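Local coordinates for structure-specific endonuclease subunit slx4 (Schizosaccharomyces pombe, PDB 4ZDT), which serves as the regulatory subunit of the slx1-slx4 structure-specific endonuclease, which resolves DNA secondary structures arising during DNA repair and recombination, at residues B[5-16]-B[48-58]. Residues are numbered along the deposited sequence; the frame is centred on the assembly and turned at random.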
ATOM      1  N   VAL B   5      12.752 -16.283  -7.825  1.00 39.81           N
ATOM      2  CA  VAL B   5      12.192 -15.045  -8.381  1.00 38.09           C
ATOM      3  C   VAL B   5      11.413 -14.270  -7.305  1.00 37.14           C
ATOM      4  O   VAL B   5      11.515 -13.040  -7.203  1.00 35.79           O
ATOM      5  CB  VAL B   5      11.300 -15.304  -9.629  1.00 38.14           C
ATOM      6  CG1 VAL B   5      10.597 -14.028 -10.063  1.00 37.74           C
ATOM      7  CG2 VAL B   5      12.129 -15.854 -10.780  1.00 37.84           C
ATOM      8  N   THR B   6      10.641 -14.989  -6.496  1.00 36.42           N
ATOM      9  CA  THR B   6       9.867 -14.332  -5.435  1.00 36.24           C
ATOM     10  C   THR B   6      10.749 -13.622  -4.385  1.00 35.33           C
ATOM     11  O   THR B   6      10.306 -12.664  -3.756  1.00 34.49           O
ATOM     12  CB  THR B   6       8.841 -15.280  -4.764  1.00 36.61           C
ATOM     13  OG1 THR B   6       9.529 -16.250  -3.977  1.00 39.76           O
ATOM     14  CG2 THR B   6       7.987 -15.984  -5.808  1.00 35.54           C
ATOM     15  N   GLN B   7      11.997 -14.064  -4.213  1.00 34.87           N
ATOM     16  CA  GLN B   7      12.937 -13.339  -3.318  1.00 34.15           C
ATOM     17  C   GLN B   7      13.244 -11.935  -3.854  1.00 32.76           C
ATOM     18  O   GLN B   7      13.380 -10.994  -3.084  1.00 31.94           O
ATOM     19  CB  GLN B   7      14.252 -14.106  -3.115  1.00 34.96           C
ATOM     20  CG  GLN B   7      14.113 -15.529  -2.570  0.80 36.58           C
ATOM     21  CD  GLN B   7      15.395 -16.365  -2.755  0.50 38.53           C
ATOM     22  OE1 GLN B   7      16.478 -15.833  -3.047  1.00 40.55           O
ATOM     23  NE2 GLN B   7      15.272 -17.676  -2.571  0.30 38.57           N
ATOM     24  N   THR B   8      13.374 -11.792  -5.184  1.00 31.42           N
ATOM     25  CA  THR B   8      13.573 -10.456  -5.747  1.00 30.60           C
ATOM     26  C   THR B   8      12.275  -9.629  -5.707  1.00 28.86           C
ATOM     27  O   THR B   8      12.293  -8.415  -5.437  1.00 28.50           O
ATOM     28  CB  THR B   8      14.133 -10.487  -7.189  1.00 30.50           C
ATOM     29  OG1 THR B   8      15.325 -11.279  -7.215  1.00 34.02           O
ATOM     30  CG2 THR B   8      14.517  -9.104  -7.581  1.00 32.33           C
ATOM     31  N   HIS B   9      11.145 -10.293  -5.926  1.00 27.28           N
ATOM     32  CA  HIS B   9       9.847  -9.633  -5.825  1.00 26.59           C
ATOM     33  C   HIS B   9       9.592  -9.120  -4.400  1.00 26.31           C
ATOM     34  O   HIS B   9       8.927  -8.102  -4.206  1.00 25.94           O
ATOM     35  CB  HIS B   9       8.728 -10.584  -6.252  1.00 26.92           C
ATOM     36  CG  HIS B   9       8.583 -10.719  -7.735  1.00 27.10           C
ATOM     37  ND1 HIS B   9       7.765 -11.662  -8.320  1.00 28.32           N
ATOM     38  CD2 HIS B   9       9.152 -10.032  -8.754  1.00 26.91           C
ATOM     39  CE1 HIS B   9       7.836 -11.549  -9.635  1.00 26.03           C
ATOM     40  NE2 HIS B   9       8.671 -10.567  -9.924  1.00 28.85           N
ATOM     41  N   ARG B  10      10.125  -9.836  -3.414  1.00 26.01           N
ATOM     42  CA  ARG B  10       9.963  -9.481  -2.008  1.00 27.03           C
ATOM     43  C   ARG B  10      10.757  -8.215  -1.671  1.00 26.22           C
ATOM     44  O   ARG B  10      10.269  -7.346  -0.948  1.00 26.18           O
ATOM     45  CB  ARG B  10      10.391 -10.656  -1.115  1.00 26.92           C
ATOM     46  CG  ARG B  10      10.105 -10.458   0.386  1.00 31.35           C
ATOM     47  CD  ARG B  10      10.560 -11.685   1.181  1.00 36.65           C
ATOM     48  NE  ARG B  10      10.159 -11.651   2.589  1.00 41.71           N
ATOM     49  CZ  ARG B  10      10.732 -10.900   3.529  1.00 44.69           C
ATOM     50  NH1 ARG B  10      11.729 -10.070   3.232  1.00 46.43           N
ATOM     51  NH2 ARG B  10      10.296 -10.969   4.777  1.00 46.51           N
ATOM     52  N   ALA B  11      11.971  -8.117  -2.227  1.00 25.66           N
ATOM     53  CA  ALA B  11      12.806  -6.935  -2.092  1.00 25.15           C
ATOM     54  C   ALA B  11      12.135  -5.669  -2.636  1.00 24.93           C
ATOM     55  O   ALA B  11      12.258  -4.598  -2.023  1.00 23.97           O
ATOM     56  CB  ALA B  11      14.170  -7.153  -2.764  1.00 25.78           C
ATOM     57  N   ILE B  12      11.416  -5.774  -3.763  1.00 23.55           N
ATOM     58  CA  ILE B  12      10.693  -4.605  -4.292  1.00 22.64           C
ATOM     59  C   ILE B  12       9.613  -4.183  -3.273  1.00 22.59           C
ATOM     60  O   ILE B  12       9.504  -2.994  -2.930  1.00 22.42           O
ATOM     61  CB  ILE B  12      10.063  -4.851  -5.697  1.00 23.30           C
ATOM     62  CG1 ILE B  12      11.141  -5.217  -6.748  1.00 21.66           C
ATOM     63  CG2 ILE B  12       9.260  -3.621  -6.172  1.00 21.17           C
ATOM     64  CD1 ILE B  12      10.563  -5.918  -8.005  1.00 25.95           C
ATOM     65  N   SER B  13       8.843  -5.161  -2.775  1.00 22.80           N
ATOM     66  CA  SER B  13       7.807  -4.878  -1.783  1.00 22.90           C
ATOM     67  C   SER B  13       8.404  -4.217  -0.538  1.00 23.32           C
ATOM     68  O   SER B  13       7.835  -3.245  -0.013  1.00 23.07           O
ATOM     69  CB  SER B  13       7.033  -6.143  -1.408  1.00 23.17           C
ATOM     70  OG  SER B  13       6.392  -6.709  -2.559  1.00 22.60           O
ATOM     71  N   GLN B  14       9.543  -4.743  -0.073  1.00 23.38           N
ATOM     72  CA  GLN B  14      10.211  -4.196   1.102  1.00 24.13           C
ATOM     73  C   GLN B  14      10.635  -2.758   0.903  1.00 23.62           C
ATOM     74  O   GLN B  14      10.481  -1.950   1.817  1.00 24.86           O
ATOM     75  CB  GLN B  14      11.388  -5.065   1.576  1.00 24.14           C
ATOM     76  CG  GLN B  14      10.969  -6.434   2.095  1.00 27.58           C
ATOM     77  CD  GLN B  14       9.990  -6.357   3.256  1.00 32.66           C
ATOM     78  OE1 GLN B  14      10.294  -5.784   4.309  1.00 36.00           O
ATOM     79  NE2 GLN B  14       8.814  -6.935   3.074  1.00 31.48           N
ATOM     80  N   VAL B  15      11.132  -2.409  -0.283  1.00 22.79           N
ATOM     81  CA  VAL B  15      11.506  -1.024  -0.537  1.00 22.85           C
ATOM     82  C   VAL B  15      10.289  -0.080  -0.527  1.00 22.96           C
ATOM     83  O   VAL B  15      10.322   1.028   0.062  1.00 22.59           O
ATOM     84  CB  VAL B  15      12.280  -0.863  -1.867  1.00 23.80           C
ATOM     85  CG1 VAL B  15      12.502   0.590  -2.143  1.00 23.75           C
ATOM     86  CG2 VAL B  15      13.644  -1.607  -1.797  1.00 23.74           C
ATOM     87  N   VAL B  16       9.221  -0.513  -1.195  1.00 21.89           N
ATOM     88  CA  VAL B  16       7.978   0.248  -1.232  1.00 21.95           C
ATOM     89  C   VAL B  16       7.478   0.555   0.181  1.00 22.33           C
ATOM     90  O   VAL B  16       7.079   1.691   0.461  1.00 24.11           O
ATOM     91  CB  VAL B  16       6.890  -0.517  -2.050  1.00 21.93           C
ATOM     92  CG1 VAL B  16       5.503   0.138  -1.891  1.00 21.30           C
ATOM     93  CG2 VAL B  16       7.304  -0.556  -3.523  1.00 20.28           C
ATOM     94  N   LEU B  48      18.196  -0.325  -4.962  1.00 31.81           N
ATOM     95  CA  LEU B  48      17.588  -1.555  -5.509  1.00 29.75           C
ATOM     96  C   LEU B  48      17.573  -1.571  -7.034  1.00 28.59           C
ATOM     97  O   LEU B  48      16.769  -0.877  -7.656  1.00 28.77           O
ATOM     98  CB  LEU B  48      16.160  -1.788  -4.969  1.00 29.49           C
ATOM     99  CG  LEU B  48      15.548  -3.150  -5.381  1.00 28.01           C
ATOM    100  CD1 LEU B  48      16.195  -4.267  -4.605  1.00 27.70           C
ATOM    101  CD2 LEU B  48      14.043  -3.205  -5.184  1.00 25.83           C
ATOM    102  N   ASN B  49      18.454  -2.380  -7.629  1.00 27.56           N
ATOM    103  CA  ASN B  49      18.521  -2.513  -9.107  1.00 26.65           C
ATOM    104  C   ASN B  49      17.704  -3.703  -9.584  1.00 26.19           C
ATOM    105  O   ASN B  49      18.067  -4.853  -9.300  1.00 25.86           O
ATOM    106  CB  ASN B  49      19.968  -2.704  -9.589  1.00 26.19           C
ATOM    107  CG  ASN B  49      20.922  -1.656  -9.031  1.00 27.37           C
ATOM    108  OD1 ASN B  49      21.955  -1.992  -8.411  1.00 28.62           O
ATOM    109  ND2 ASN B  49      20.600  -0.400  -9.263  1.00 25.51           N
ATOM    110  N   VAL B  50      16.628  -3.417 -10.316  1.00 25.51           N
ATOM    111  CA  VAL B  50      15.768  -4.440 -10.912  1.00 25.52           C
ATOM    112  C   VAL B  50      15.375  -4.053 -12.329  1.00 25.86           C
ATOM    113  O   VAL B  50      15.332  -2.862 -12.676  1.00 26.24           O
ATOM    114  CB  VAL B  50      14.496  -4.697 -10.075  1.00 25.16           C
ATOM    115  CG1 VAL B  50      14.873  -5.255  -8.707  1.00 23.85           C
ATOM    116  CG2 VAL B  50      13.662  -3.401  -9.924  1.00 24.65           C
ATOM    117  N   SER B  51      15.072  -5.068 -13.131  1.00 25.93           N
ATOM    118  CA  SER B  51      14.705  -4.895 -14.528  1.00 26.26           C
ATOM    119  C   SER B  51      13.258  -4.477 -14.652  1.00 26.51           C
ATOM    120  O   SER B  51      12.466  -4.664 -13.725  1.00 26.54           O
ATOM    121  CB  SER B  51      14.894  -6.231 -15.264  1.00 25.93           C
ATOM    122  OG  SER B  51      14.010  -7.212 -14.717  1.00 26.30           O
ATOM    123  N   LEU B  52      12.906  -3.927 -15.810  1.00 27.00           N
ATOM    124  CA  LEU B  52      11.510  -3.652 -16.143  1.00 27.55           C
ATOM    125  C   LEU B  52      10.643  -4.906 -16.169  1.00 27.43           C
ATOM    126  O   LEU B  52       9.476  -4.855 -15.771  1.00 26.88           O
ATOM    127  CB  LEU B  52      11.401  -2.891 -17.475  1.00 28.19           C
ATOM    128  CG  LEU B  52      11.918  -1.446 -17.480  1.00 30.24           C
ATOM    129  CD1 LEU B  52      11.611  -0.774 -18.834  1.00 32.60           C
ATOM    130  CD2 LEU B  52      11.313  -0.643 -16.329  1.00 31.16           C
ATOM    131  N   ASP B  53      11.204  -6.038 -16.614  1.00 26.98           N
ATOM    132  CA  ASP B  53      10.469  -7.309 -16.567  1.00 26.61           C
ATOM    133  C   ASP B  53      10.126  -7.733 -15.141  1.00 26.48           C
ATOM    134  O   ASP B  53       9.013  -8.205 -14.870  1.00 26.10           O
ATOM    135  CB  ASP B  53      11.241  -8.439 -17.265  1.00 27.30           C
ATOM    136  CG  ASP B  53      11.201  -8.332 -18.796  1.00 28.99           C
ATOM    137  OD1 ASP B  53      10.403  -7.540 -19.336  1.00 30.21           O
ATOM    138  OD2 ASP B  53      11.979  -9.043 -19.456  1.00 29.10           O
ATOM    139  N   LEU B  54      11.075  -7.548 -14.229  1.00 24.91           N
ATOM    140  CA  LEU B  54      10.858  -7.869 -12.823  1.00 25.47           C
ATOM    141  C   LEU B  54       9.788  -6.967 -12.216  1.00 25.46           C
ATOM    142  O   LEU B  54       9.002  -7.400 -11.374  1.00 24.60           O
ATOM    143  CB  LEU B  54      12.163  -7.741 -12.036  1.00 25.65           C
ATOM    144  CG  LEU B  54      13.011  -9.010 -11.917  1.00 28.81           C
ATOM    145  CD1 LEU B  54      14.244  -8.755 -11.063  1.00 28.56           C
ATOM    146  CD2 LEU B  54      12.186 -10.154 -11.346  1.00 29.17           C
ATOM    147  N   ILE B  55       9.763  -5.710 -12.649  1.00 25.50           N
ATOM    148  CA  ILE B  55       8.778  -4.741 -12.152  1.00 25.62           C
ATOM    149  C   ILE B  55       7.393  -5.070 -12.681  1.00 25.98           C
ATOM    150  O   ILE B  55       6.442  -5.153 -11.917  1.00 26.44           O
ATOM    151  CB  ILE B  55       9.179  -3.280 -12.479  1.00 25.56           C
ATOM    152  CG1 ILE B  55      10.385  -2.887 -11.631  1.00 24.47           C
ATOM    153  CG2 ILE B  55       7.999  -2.314 -12.209  1.00 24.68           C
ATOM    154  CD1 ILE B  55      11.132  -1.654 -12.146  1.00 26.22           C
ATOM    155  N   LYS B  56       7.290  -5.307 -13.988  1.00 26.82           N
ATOM    156  CA  LYS B  56       6.014  -5.671 -14.600  1.00 27.02           C
ATOM    157  C   LYS B  56       5.421  -6.928 -13.972  1.00 26.88           C
ATOM    158  O   LYS B  56       4.212  -6.963 -13.690  1.00 26.48           O
ATOM    159  CB  LYS B  56       6.146  -5.800 -16.123  1.00 27.58           C
ATOM    160  CG  LYS B  56       6.521  -4.485 -16.795  1.00 29.61           C
ATOM    161  CD  LYS B  56       6.902  -4.660 -18.263  1.00 32.68           C
ATOM    162  CE  LYS B  56       7.188  -3.297 -18.891  1.00 35.97           C
ATOM    163  NZ  LYS B  56       7.648  -3.415 -20.313  1.00 39.19           N
ATOM    164  N   SER B  57       6.254  -7.948 -13.742  1.00 26.39           N
ATOM    165  CA  SER B  57       5.768  -9.205 -13.161  1.00 26.09           C
ATOM    166  C   SER B  57       5.374  -9.023 -11.705  1.00 26.04           C
ATOM    167  O   SER B  57       4.406  -9.621 -11.243  1.00 25.19           O
ATOM    168  CB  SER B  57       6.768 -10.371 -13.317  1.00 27.33           C
ATOM    169  OG  SER B  57       8.012 -10.115 -12.674  1.00 27.01           O
ATOM    170  N   TRP B  58       6.130  -8.188 -10.990  1.00 25.47           N
ATOM    171  CA  TRP B  58       5.811  -7.836  -9.613  1.00 25.43           C
ATOM    172  C   TRP B  58       4.450  -7.133  -9.572  1.00 25.95           C
ATOM    173  O   TRP B  58       3.572  -7.543  -8.819  1.00 26.03           O
ATOM    174  CB  TRP B  58       6.927  -6.958  -9.014  1.00 24.87           C
ATOM    175  CG  TRP B  58       6.687  -6.532  -7.604  1.00 23.04           C
ATOM    176  CD1 TRP B  58       6.925  -7.248  -6.462  1.00 22.97           C
ATOM    177  CD2 TRP B  58       6.162  -5.271  -7.188  1.00 23.20           C
ATOM    178  NE1 TRP B  58       6.562  -6.504  -5.355  1.00 23.00           N
ATOM    179  CE2 TRP B  58       6.096  -5.285  -5.781  1.00 22.87           C
ATOM    180  CE3 TRP B  58       5.750  -4.119  -7.875  1.00 23.58           C
ATOM    181  CZ2 TRP B  58       5.623  -4.188  -5.034  1.00 24.04           C
ATOM    182  CZ3 TRP B  58       5.295  -3.028  -7.137  1.00 25.01           C
ATOM    183  CH2 TRP B  58       5.240  -3.077  -5.729  1.00 24.54           C
TER
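This is a helix-helix packing contact between the first and last helices of the C-terminal domain of Slx4, 3-18 and 52-62, in which Trp58 is the knob set among His9, Ile12, Ser13 and Val16; the short helical segments run at 79° to each other. With CG anti to the backbone N (chi1 179°), the indole projects from its helix so that Ile12 CG2 lies over one face, 3.6 Å from the centroid of the six-membered ring. At the indole edge, Trp58 NE1 donates to Ser13 OG (2.8 Å), which lies almost exactly in the ring plane. That hydroxyl is also hydrogen-bonded to the backbone carbonyl of Cys45 of the slx1 chain, so this buried corner of the small all-helical domain, assigned by sequence to a helix-turn-helix clan, adjoins the heterodimer interface. Ile28 of helix 23-29 also packs against Val16 and Trp58. An alanine in place of Trp58 would probably leave Ile12 CG2 without the ring face it packs on and Ser13 OG without its indole donor.

The His9 imidazole sits between Trp58 CA over one face and Val5 CG1 over the other, and the Trp58 edge points toward it in an offset edge-to-face pair with planes at 63°. His9 NE2 and Ser57 OG are hydrogen-bonded (2.9 Å), the hydroxyl lying near the imidazole plane. Farther along, Thr8 CG2 meets Leu54 CD1 at 3.5 Å, the two side chains crossing at about a right angle. The loop leading into helix 52-62 completes the apolar seam: Leu48 CD2 packs against Ile12 CA (3.7 Å) and also touches Val15 CG2, and Ser51, the N-cap, accepts from Leu54 N through OG.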